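Local coordinates for protein glutathione reductase (Bartonella henselae, PDB 3O0H) that probably catalyses the NADPH-dependent reduction of oxidised glutathione to its thiol form, using bound FAD and a redox-active disulfide, at residues A164-N169 with T180-F185; T284-N289 with H330-P335. All blocks are in the same frame, centred on the assembly; numbering follows the deposited sequence.

Interaction 1 (A164-N169 with T180-F185); sequences AKIVSN and TSNEIF
Ile-166 meets Thr-180, Ser-181 and Asn-182 with a single atom, the delta methyl CD1. From its CB, which points toward the 180-185 loop, the side chain forks. The CG2 branch stands anti to the backbone N and remains more than 4.2 Å from every atom of the loop. The CG1 branch lies beside the backbone N (chi1 -61°), flanked by Arg-286 of the neighbouring strand, and carries the chain forward. CD1, swung out at chi2 144°, then reaches the loop. There it sits 3.3 Å from Thr-180 OG1 and 3.6 Å from Thr-180 CB, the two side chains passing each other at a slant. CD1 is also 4.0 Å from Ser-181 OG and 3.8 Å from Asn-182 CG, with the amide O and N of Asn-182 at almost the same distance. No hydrogen bond joins the segments; the contact is van der Waals packing of a methyl group on polar side chains. It lies on the outgoing connection of the flavoprotein disulfide reductase fold, with its two dinucleotide-binding domains, where the chain leaves the FAD-binding part through strand 164-166 and runs toward strand 193-197 of the second parallel sheet, in this family the NADPH-binding domain. The loop face met by CD1 is shaped by its own bonds. Thr-180 OG1 accepts from Asn-182 N at 3.1 Å, an ST turn, and donates to Glu-183 OE1 at 2.6 Å, on the syn side and 26° out of the carboxylate plane. Thr-180 N reaches the same OE1 at 2.8 Å, nearly along the C-O axis, so two donors grip this carboxylate oxygen, while the hydroxyl is set by giving it one bond and taking one from Asn-182 N. Ser-181, beside the methyl, also touches the bound FAD.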
loop_
_atom_site.group_PDB
_atom_site.type_symbol
_atom_site.label_atom_id
_atom_site.label_comp_id
_atom_site.label_asym_id
_atom_site.label_seq_id
_atom_site.Cartn_x
_atom_site.Cartn_y
_atom_site.Cartn_z
ATOM N N ALA B 164 -2.844 -23.855 18.119
ATOM C CA ALA B 164 -3.801 -24.689 17.485
ATOM C C ALA B 164 -3.057 -25.868 16.780
ATOM O O ALA B 164 -1.786 -25.923 16.735
ATOM C CB ALA B 164 -4.651 -23.863 16.478
ATOM N N LYS B 165 -3.839 -26.794 16.267
ATOM C CA LYS B 165 -3.368 -28.021 15.657
ATOM C C LYS B 165 -4.279 -28.330 14.499
ATOM O O LYS B 165 -5.452 -28.115 14.590
ATOM C CB LYS B 165 -3.553 -29.168 16.668
ATOM C CG LYS B 165 -2.350 -30.019 16.923
ATOM C CD LYS B 165 -2.743 -31.377 17.521
ATOM C CE LYS B 165 -1.464 -32.198 17.731
ATOM N NZ LYS B 165 -1.745 -33.554 18.209
ATOM N N ILE B 166 -3.747 -28.961 13.467
ATOM C CA ILE B 166 -4.524 -29.400 12.328
ATOM C C ILE B 166 -5.525 -30.442 12.793
ATOM O O ILE B 166 -5.226 -31.248 13.663
ATOM C CB ILE B 166 -3.565 -29.948 11.218
ATOM C CG1 ILE B 166 -2.614 -28.792 10.771
ATOM C CG2 ILE B 166 -4.406 -30.468 10.095
ATOM C CD1 ILE B 166 -1.094 -29.102 10.387
ATOM N N VAL B 167 -6.749 -30.339 12.314
ATOM C CA VAL B 167 -7.765 -31.346 12.565
ATOM C C VAL B 167 -7.325 -32.709 12.007
ATOM O O VAL B 167 -6.600 -32.796 11.024
ATOM C CB VAL B 167 -9.137 -31.003 11.906
ATOM C CG1 VAL B 167 -9.822 -29.864 12.616
ATOM C CG2 VAL B 167 -8.960 -30.701 10.423
ATOM N N SER B 168 -7.809 -33.762 12.636
ATOM C CA SER B 168 -7.349 -35.128 12.368
ATOM C C SER B 168 -7.425 -35.597 10.919
ATOM O O SER B 168 -6.424 -36.099 10.359
ATOM C CB SER B 168 -8.140 -36.098 13.229
ATOM O OG SER B 168 -7.982 -37.397 12.724
ATOM N N ASN B 169 -8.602 -35.450 10.312
ATOM C CA ASN B 169 -8.837 -35.914 8.936
ATOM C C ASN B 169 -9.000 -37.455 8.879
ATOM O O ASN B 169 -9.023 -38.037 7.796
ATOM C CB ASN B 169 -7.729 -35.426 7.944
ATOM C CG ASN B 169 -7.672 -33.863 7.775
ATOM O OD1 ASN B 169 -8.609 -33.260 7.249
ATOM N ND2 ASN B 169 -6.532 -33.227 8.178
ATOM N N THR B 180 0.403 -31.656 5.223
ATOM C CA THR B 180 -0.269 -30.494 5.773
ATOM C C THR B 180 0.653 -29.258 5.672
ATOM O O THR B 180 1.782 -29.343 5.120
ATOM C CB THR B 180 -0.636 -30.739 7.222
ATOM O OG1 THR B 180 0.548 -30.699 8.026
ATOM C CG2 THR B 180 -1.368 -32.113 7.375
ATOM N N SER B 181 0.201 -28.126 6.237
ATOM C CA SER B 181 1.008 -26.916 6.221
ATOM C C SER B 181 2.291 -27.160 7.003
ATOM O O SER B 181 3.290 -26.466 6.774
ATOM C CB SER B 181 0.256 -25.687 6.800
ATOM O OG SER B 181 -0.170 -25.940 8.107
ATOM N N ASN B 182 2.292 -28.150 7.906
ATOM C CA ASN B 182 3.510 -28.520 8.624
ATOM C C ASN B 182 4.623 -29.098 7.719
ATOM O O ASN B 182 5.813 -29.054 8.097
ATOM C CB ASN B 182 3.209 -29.507 9.751
ATOM C CG ASN B 182 2.618 -28.826 11.003
ATOM O OD1 ASN B 182 2.462 -27.591 11.056
ATOM N ND2 ASN B 182 2.310 -29.632 12.019
ATOM N N GLU B 183 4.250 -29.648 6.564
ATOM C CA GLU B 183 5.201 -30.359 5.687
ATOM C C GLU B 183 5.412 -29.654 4.346
ATOM O O GLU B 183 6.442 -29.845 3.720
ATOM C CB GLU B 183 4.725 -31.791 5.420
ATOM C CG GLU B 183 4.783 -32.702 6.643
ATOM C CD GLU B 183 3.561 -32.516 7.559
ATOM O OE1 GLU B 183 2.441 -32.246 7.076
ATOM O OE2 GLU B 183 3.744 -32.612 8.769
ATOM N N ILE B 184 4.473 -28.790 3.977
ATOM C CA ILE B 184 4.346 -28.229 2.641
ATOM C C ILE B 184 5.548 -27.377 2.204
ATOM O O ILE B 184 5.861 -27.309 1.004
ATOM C CB ILE B 184 3.018 -27.408 2.503
ATOM C CG1 ILE B 184 2.653 -27.222 1.057
ATOM C CG2 ILE B 184 3.152 -26.002 3.178
ATOM C CD1 ILE B 184 2.333 -28.510 0.301
ATOM N N PHE B 185 6.210 -26.746 3.163
ATOM C CA PHE B 185 7.331 -25.855 2.880
ATOM C C PHE B 185 8.601 -26.607 2.530
ATOM O O PHE B 185 9.551 -25.996 1.993
ATOM C CB PHE B 185 7.617 -24.957 4.093
ATOM C CG PHE B 185 6.488 -24.020 4.422
ATOM C CD1 PHE B 185 6.150 -22.988 3.561
ATOM C CD2 PHE B 185 5.748 -24.173 5.592
ATOM C CE1 PHE B 185 5.095 -22.125 3.857
ATOM C CE2 PHE B 185 4.664 -23.308 5.884
ATOM C CZ PHE B 185 4.371 -22.291 5.050
#

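Interaction 2 (T284-N289 with H330-P335); sequences TGRVPN and HIQLTP. With FAD (flavin-adenine dinucleotide), chain H.
The guanidinium of Arg-286 and the side-chain amide of Gln-332 stand almost perpendicular, their planes 88° apart. Over one face of the guanidinium sits the flavin methyl C8M, 3.3 Å above the plane and offset toward its rim. At the edge a water lies in the plane, accepting from Arg-286 NE at 2.8 Å and donating to Gln-332 OE1 at 3.1 Å; OE1 itself is near the same plane. This is part of the FAD site in the Rossmann-type flavin domain of a disulfide reductase, between strand 286-288 and the start of helix 334-349. The extended Gln-332 chain (chi2 172°) brings NE2 to Arg-286 O at 3.0 Å in a nearly straight bond, 168° at the hydrogen. The acceptor is in the amide plane, whereas the donor stands well above the carbonyl plane. Both ends of the amide are thus used, one directly and one through water, which fixes its rotation. Just past the strand, Asn-289 ND2 comes to 3.4 Å from FAD C8A of the adenine, from beside the ring and not over it. Leu-333 is the N-cap residue of the helix, whose first turn faces the flavin and could stabilise negative charge there; His-459 of the second subunit packs on Thr-334 and Pro-335. The backbone N of Thr-334 donates to flavin O2 at 3.0 Å.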
loop_
_atom_site.group_PDB
_atom_site.type_symbol
_atom_site.label_atom_id
_atom_site.label_comp_id
_atom_site.label_asym_id
_atom_site.label_seq_id
_atom_site.Cartn_x
_atom_site.Cartn_y
_atom_site.Cartn_z
ATOM N N THR B 284 -7.716 -28.146 5.933
ATOM C CA THR B 284 -9.131 -28.324 6.274
ATOM C C THR B 284 -9.517 -27.773 7.650
ATOM O O THR B 284 -10.660 -27.977 8.113
ATOM C CB THR B 284 -9.499 -29.800 6.212
ATOM O OG1 THR B 284 -8.613 -30.537 7.064
ATOM C CG2 THR B 284 -9.349 -30.295 4.749
ATOM N N GLY B 285 -8.578 -27.072 8.291
ATOM C CA GLY B 285 -8.860 -26.337 9.538
ATOM C C GLY B 285 -7.891 -26.707 10.667
ATOM O O GLY B 285 -7.287 -27.812 10.665
ATOM N N ARG B 286 -7.779 -25.792 11.628
ATOM C CA ARG B 286 -6.979 -25.966 12.823
ATOM C C ARG B 286 -7.858 -25.714 14.026
ATOM O O ARG B 286 -8.697 -24.819 14.010
ATOM C CB ARG B 286 -5.822 -24.946 12.813
ATOM C CG ARG B 286 -4.855 -25.084 11.625
ATOM C CD ARG B 286 -3.945 -23.845 11.511
ATOM N NE ARG B 286 -3.074 -23.681 12.668
ATOM C CZ ARG B 286 -1.985 -24.400 12.932
ATOM N NH1 ARG B 286 -1.612 -25.411 12.150
ATOM N NH2 ARG B 286 -1.253 -24.115 14.016
ATOM N N VAL B 287 -7.669 -26.498 15.059
ATOM C CA VAL B 287 -8.453 -26.377 16.283
ATOM C C VAL B 287 -7.510 -26.119 17.483
ATOM O O VAL B 287 -6.342 -26.438 17.408
ATOM C CB VAL B 287 -9.282 -27.612 16.482
ATOM C CG1 VAL B 287 -10.388 -27.678 15.386
ATOM C CG2 VAL B 287 -8.400 -28.904 16.477
ATOM N N PRO B 288 -8.020 -25.526 18.574
ATOM C CA PRO B 288 -7.244 -25.308 19.804
ATOM C C PRO B 288 -6.539 -26.572 20.268
ATOM O O PRO B 288 -7.134 -27.663 20.272
ATOM C CB PRO B 288 -8.310 -24.914 20.820
ATOM C CG PRO B 288 -9.374 -24.241 19.976
ATOM C CD PRO B 288 -9.439 -25.145 18.761
ATOM N N ASN B 289 -5.254 -26.423 20.606
ATOM C CA ASN B 289 -4.386 -27.530 20.973
ATOM C C ASN B 289 -4.415 -27.742 22.500
ATOM O O ASN B 289 -3.545 -27.260 23.221
ATOM C CB ASN B 289 -2.966 -27.216 20.503
ATOM C CG ASN B 289 -1.981 -28.314 20.803
ATOM O OD1 ASN B 289 -2.349 -29.474 21.056
ATOM N ND2 ASN B 289 -0.698 -27.964 20.731
ATOM N N HIS B 330 -10.654 -17.978 19.829
ATOM C CA HIS B 330 -11.003 -16.845 18.952
ATOM C C HIS B 330 -10.287 -16.963 17.605
ATOM O O HIS B 330 -9.587 -17.935 17.347
ATOM C CB HIS B 330 -10.693 -15.520 19.612
ATOM C CG HIS B 330 -9.250 -15.333 19.967
ATOM N ND1 HIS B 330 -8.239 -15.437 19.034
ATOM C CD2 HIS B 330 -8.661 -14.976 21.127
ATOM C CE1 HIS B 330 -7.081 -15.186 19.620
ATOM N NE2 HIS B 330 -7.307 -14.892 20.887
ATOM N N ILE B 331 -10.501 -15.966 16.738
ATOM C CA ILE B 331 -9.920 -15.967 15.380
ATOM C C ILE B 331 -8.420 -16.213 15.498
ATOM O O ILE B 331 -7.738 -15.660 16.376
ATOM C CB ILE B 331 -10.255 -14.618 14.633
ATOM C CG1 ILE B 331 -9.850 -14.663 13.153
ATOM C CG2 ILE B 331 -9.638 -13.424 15.328
ATOM C CD1 ILE B 331 -10.545 -13.598 12.321
ATOM N N GLN B 332 -7.901 -17.024 14.590
ATOM C CA GLN B 332 -6.548 -17.494 14.696
ATOM C C GLN B 332 -5.635 -16.583 13.877
ATOM O O GLN B 332 -5.446 -16.781 12.654
ATOM C CB GLN B 332 -6.499 -18.941 14.198
ATOM C CG GLN B 332 -7.286 -19.900 15.069
ATOM C CD GLN B 332 -7.396 -21.297 14.474
ATOM O OE1 GLN B 332 -6.786 -21.614 13.434
ATOM N NE2 GLN B 332 -8.132 -22.153 15.150
ATOM N N LEU B 333 -5.082 -15.591 14.559
ATOM C CA LEU B 333 -4.210 -14.590 13.948
ATOM C C LEU B 333 -3.077 -14.247 14.899
ATOM O O LEU B 333 -3.245 -14.107 16.140
ATOM C CB LEU B 333 -4.991 -13.295 13.614
ATOM C CG LEU B 333 -6.155 -13.352 12.621
ATOM C CD1 LEU B 333 -7.076 -12.097 12.739
ATOM C CD2 LEU B 333 -5.749 -13.600 11.137
ATOM N N THR B 334 -1.909 -14.037 14.326
ATOM C CA THR B 334 -0.769 -13.724 15.128
ATOM C C THR B 334 -0.928 -12.384 15.871
ATOM O O THR B 334 -0.621 -12.305 17.040
ATOM C CB THR B 334 0.502 -13.766 14.299
ATOM O OG1 THR B 334 0.944 -15.137 14.221
ATOM C CG2 THR B 334 1.610 -12.893 14.937
ATOM N N PRO B 335 -1.404 -11.337 15.208
ATOM C CA PRO B 335 -1.530 -10.083 15.952
ATOM C C PRO B 335 -2.497 -10.145 17.114
ATOM O O PRO B 335 -2.301 -9.447 18.129
ATOM C CB PRO B 335 -2.039 -9.113 14.896
ATOM C CG PRO B 335 -1.581 -9.686 13.621
ATOM C CD PRO B 335 -1.628 -11.126 13.764
HETATM P PA FAD H . 1.530 -20.681 18.181
HETATM O O1A FAD H . 0.991 -21.761 17.294
HETATM O O2A FAD H . 2.282 -19.600 17.454
HETATM O O5B FAD H . 2.461 -21.253 19.347
HETATM C C5B FAD H . 2.152 -22.392 20.122
HETATM C C4B FAD H . 3.486 -23.019 20.470
HETATM O O4B FAD H . 3.351 -23.959 21.526
HETATM C C3B FAD H . 4.141 -23.765 19.312
HETATM O O3B FAD H . 5.485 -23.311 19.131
HETATM C C2B FAD H . 4.120 -25.221 19.739
HETATM O O2B FAD H . 5.264 -25.902 19.280
HETATM C C1B FAD H . 4.145 -25.149 21.228
HETATM N N9A FAD H . 3.445 -26.143 22.058
HETATM C C8A FAD H . 2.157 -26.575 21.941
HETATM N N7A FAD H . 1.881 -27.368 22.988
HETATM C C5A FAD H . 3.002 -27.425 23.767
HETATM C C6A FAD H . 3.270 -28.006 24.978
HETATM N N6A FAD H . 2.378 -28.763 25.636
HETATM N N1A FAD H . 4.516 -27.845 25.534
HETATM C C2A FAD H . 5.451 -27.069 24.890
HETATM N N3A FAD H . 5.179 -26.463 23.709
HETATM C C4A FAD H . 3.949 -26.620 23.202
HETATM N N1 FAD H . -1.878 -15.532 11.117
HETATM C C2 FAD H . -1.827 -14.221 10.691
HETATM O O2 FAD H . -2.109 -13.254 11.444
HETATM N N3 FAD H . -1.458 -13.958 9.431
HETATM C C4 FAD H . -1.086 -14.948 8.537
HETATM O O4 FAD H . -0.720 -14.589 7.411
HETATM C C4X FAD H . -1.133 -16.277 8.958
HETATM N N5 FAD H . -0.763 -17.303 8.133
HETATM C C5X FAD H . -0.791 -18.606 8.629
HETATM C C6 FAD H . -0.429 -19.630 7.771
HETATM C C7 FAD H . -0.424 -20.948 8.211
HETATM C C7M FAD H . -0.004 -22.033 7.235
HETATM C C8 FAD H . -0.779 -21.237 9.514
HETATM C C8M FAD H . -0.820 -22.669 10.006
HETATM C C9 FAD H . -1.170 -20.217 10.373
HETATM C C9A FAD H . -1.181 -18.891 9.925
HETATM N N10 FAD H . -1.551 -17.838 10.743
HETATM C C10 FAD H . -1.506 -16.550 10.274
HETATM C "C1'" FAD H . -1.995 -18.045 12.138
HETATM C "C2'" FAD H . -0.914 -17.825 13.166
HETATM O "O2'" FAD H . 0.131 -18.748 12.926
HETATM C "C3'" FAD H . -1.512 -18.062 14.528
HETATM O "O3'" FAD H . -2.731 -17.370 14.733
HETATM C "C4'" FAD H . -0.493 -17.768 15.607
HETATM O "O4'" FAD H . 0.671 -18.560 15.360
HETATM C "C5'" FAD H . -1.043 -18.120 16.984
HETATM O "O5'" FAD H . -0.088 -17.773 18.013
HETATM P P FAD H . -0.145 -18.656 19.352
HETATM O O1P FAD H . 0.786 -18.065 20.386
HETATM O O2P FAD H . -1.580 -18.780 19.816
HETATM O O3P FAD H . 0.251 -20.147 18.988
HETATM O O HOH W 1 -3.761 -21.119 13.664
#

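Interaction 1 closes before interaction 2 opens along the chain, and their centres lie 12 Å apart. They meet in the small antiparallel ribbon of strands 164-166 and 286-288, where Lys-165 N lies 2.8 Å from Val-287 O, a probable hydrogen bond; Asn-169 OD1 and Thr-284 OG1 probably form another just past it. One strand follows 158-160 of the five-stranded FAD-domain sheet on the way to the four-stranded sheet; the other returns from 279-282 toward 321-323. The ribbon therefore pairs the two crossings between domains, with interaction 1 on the outgoing side and interaction 2 tying the return to the flavin.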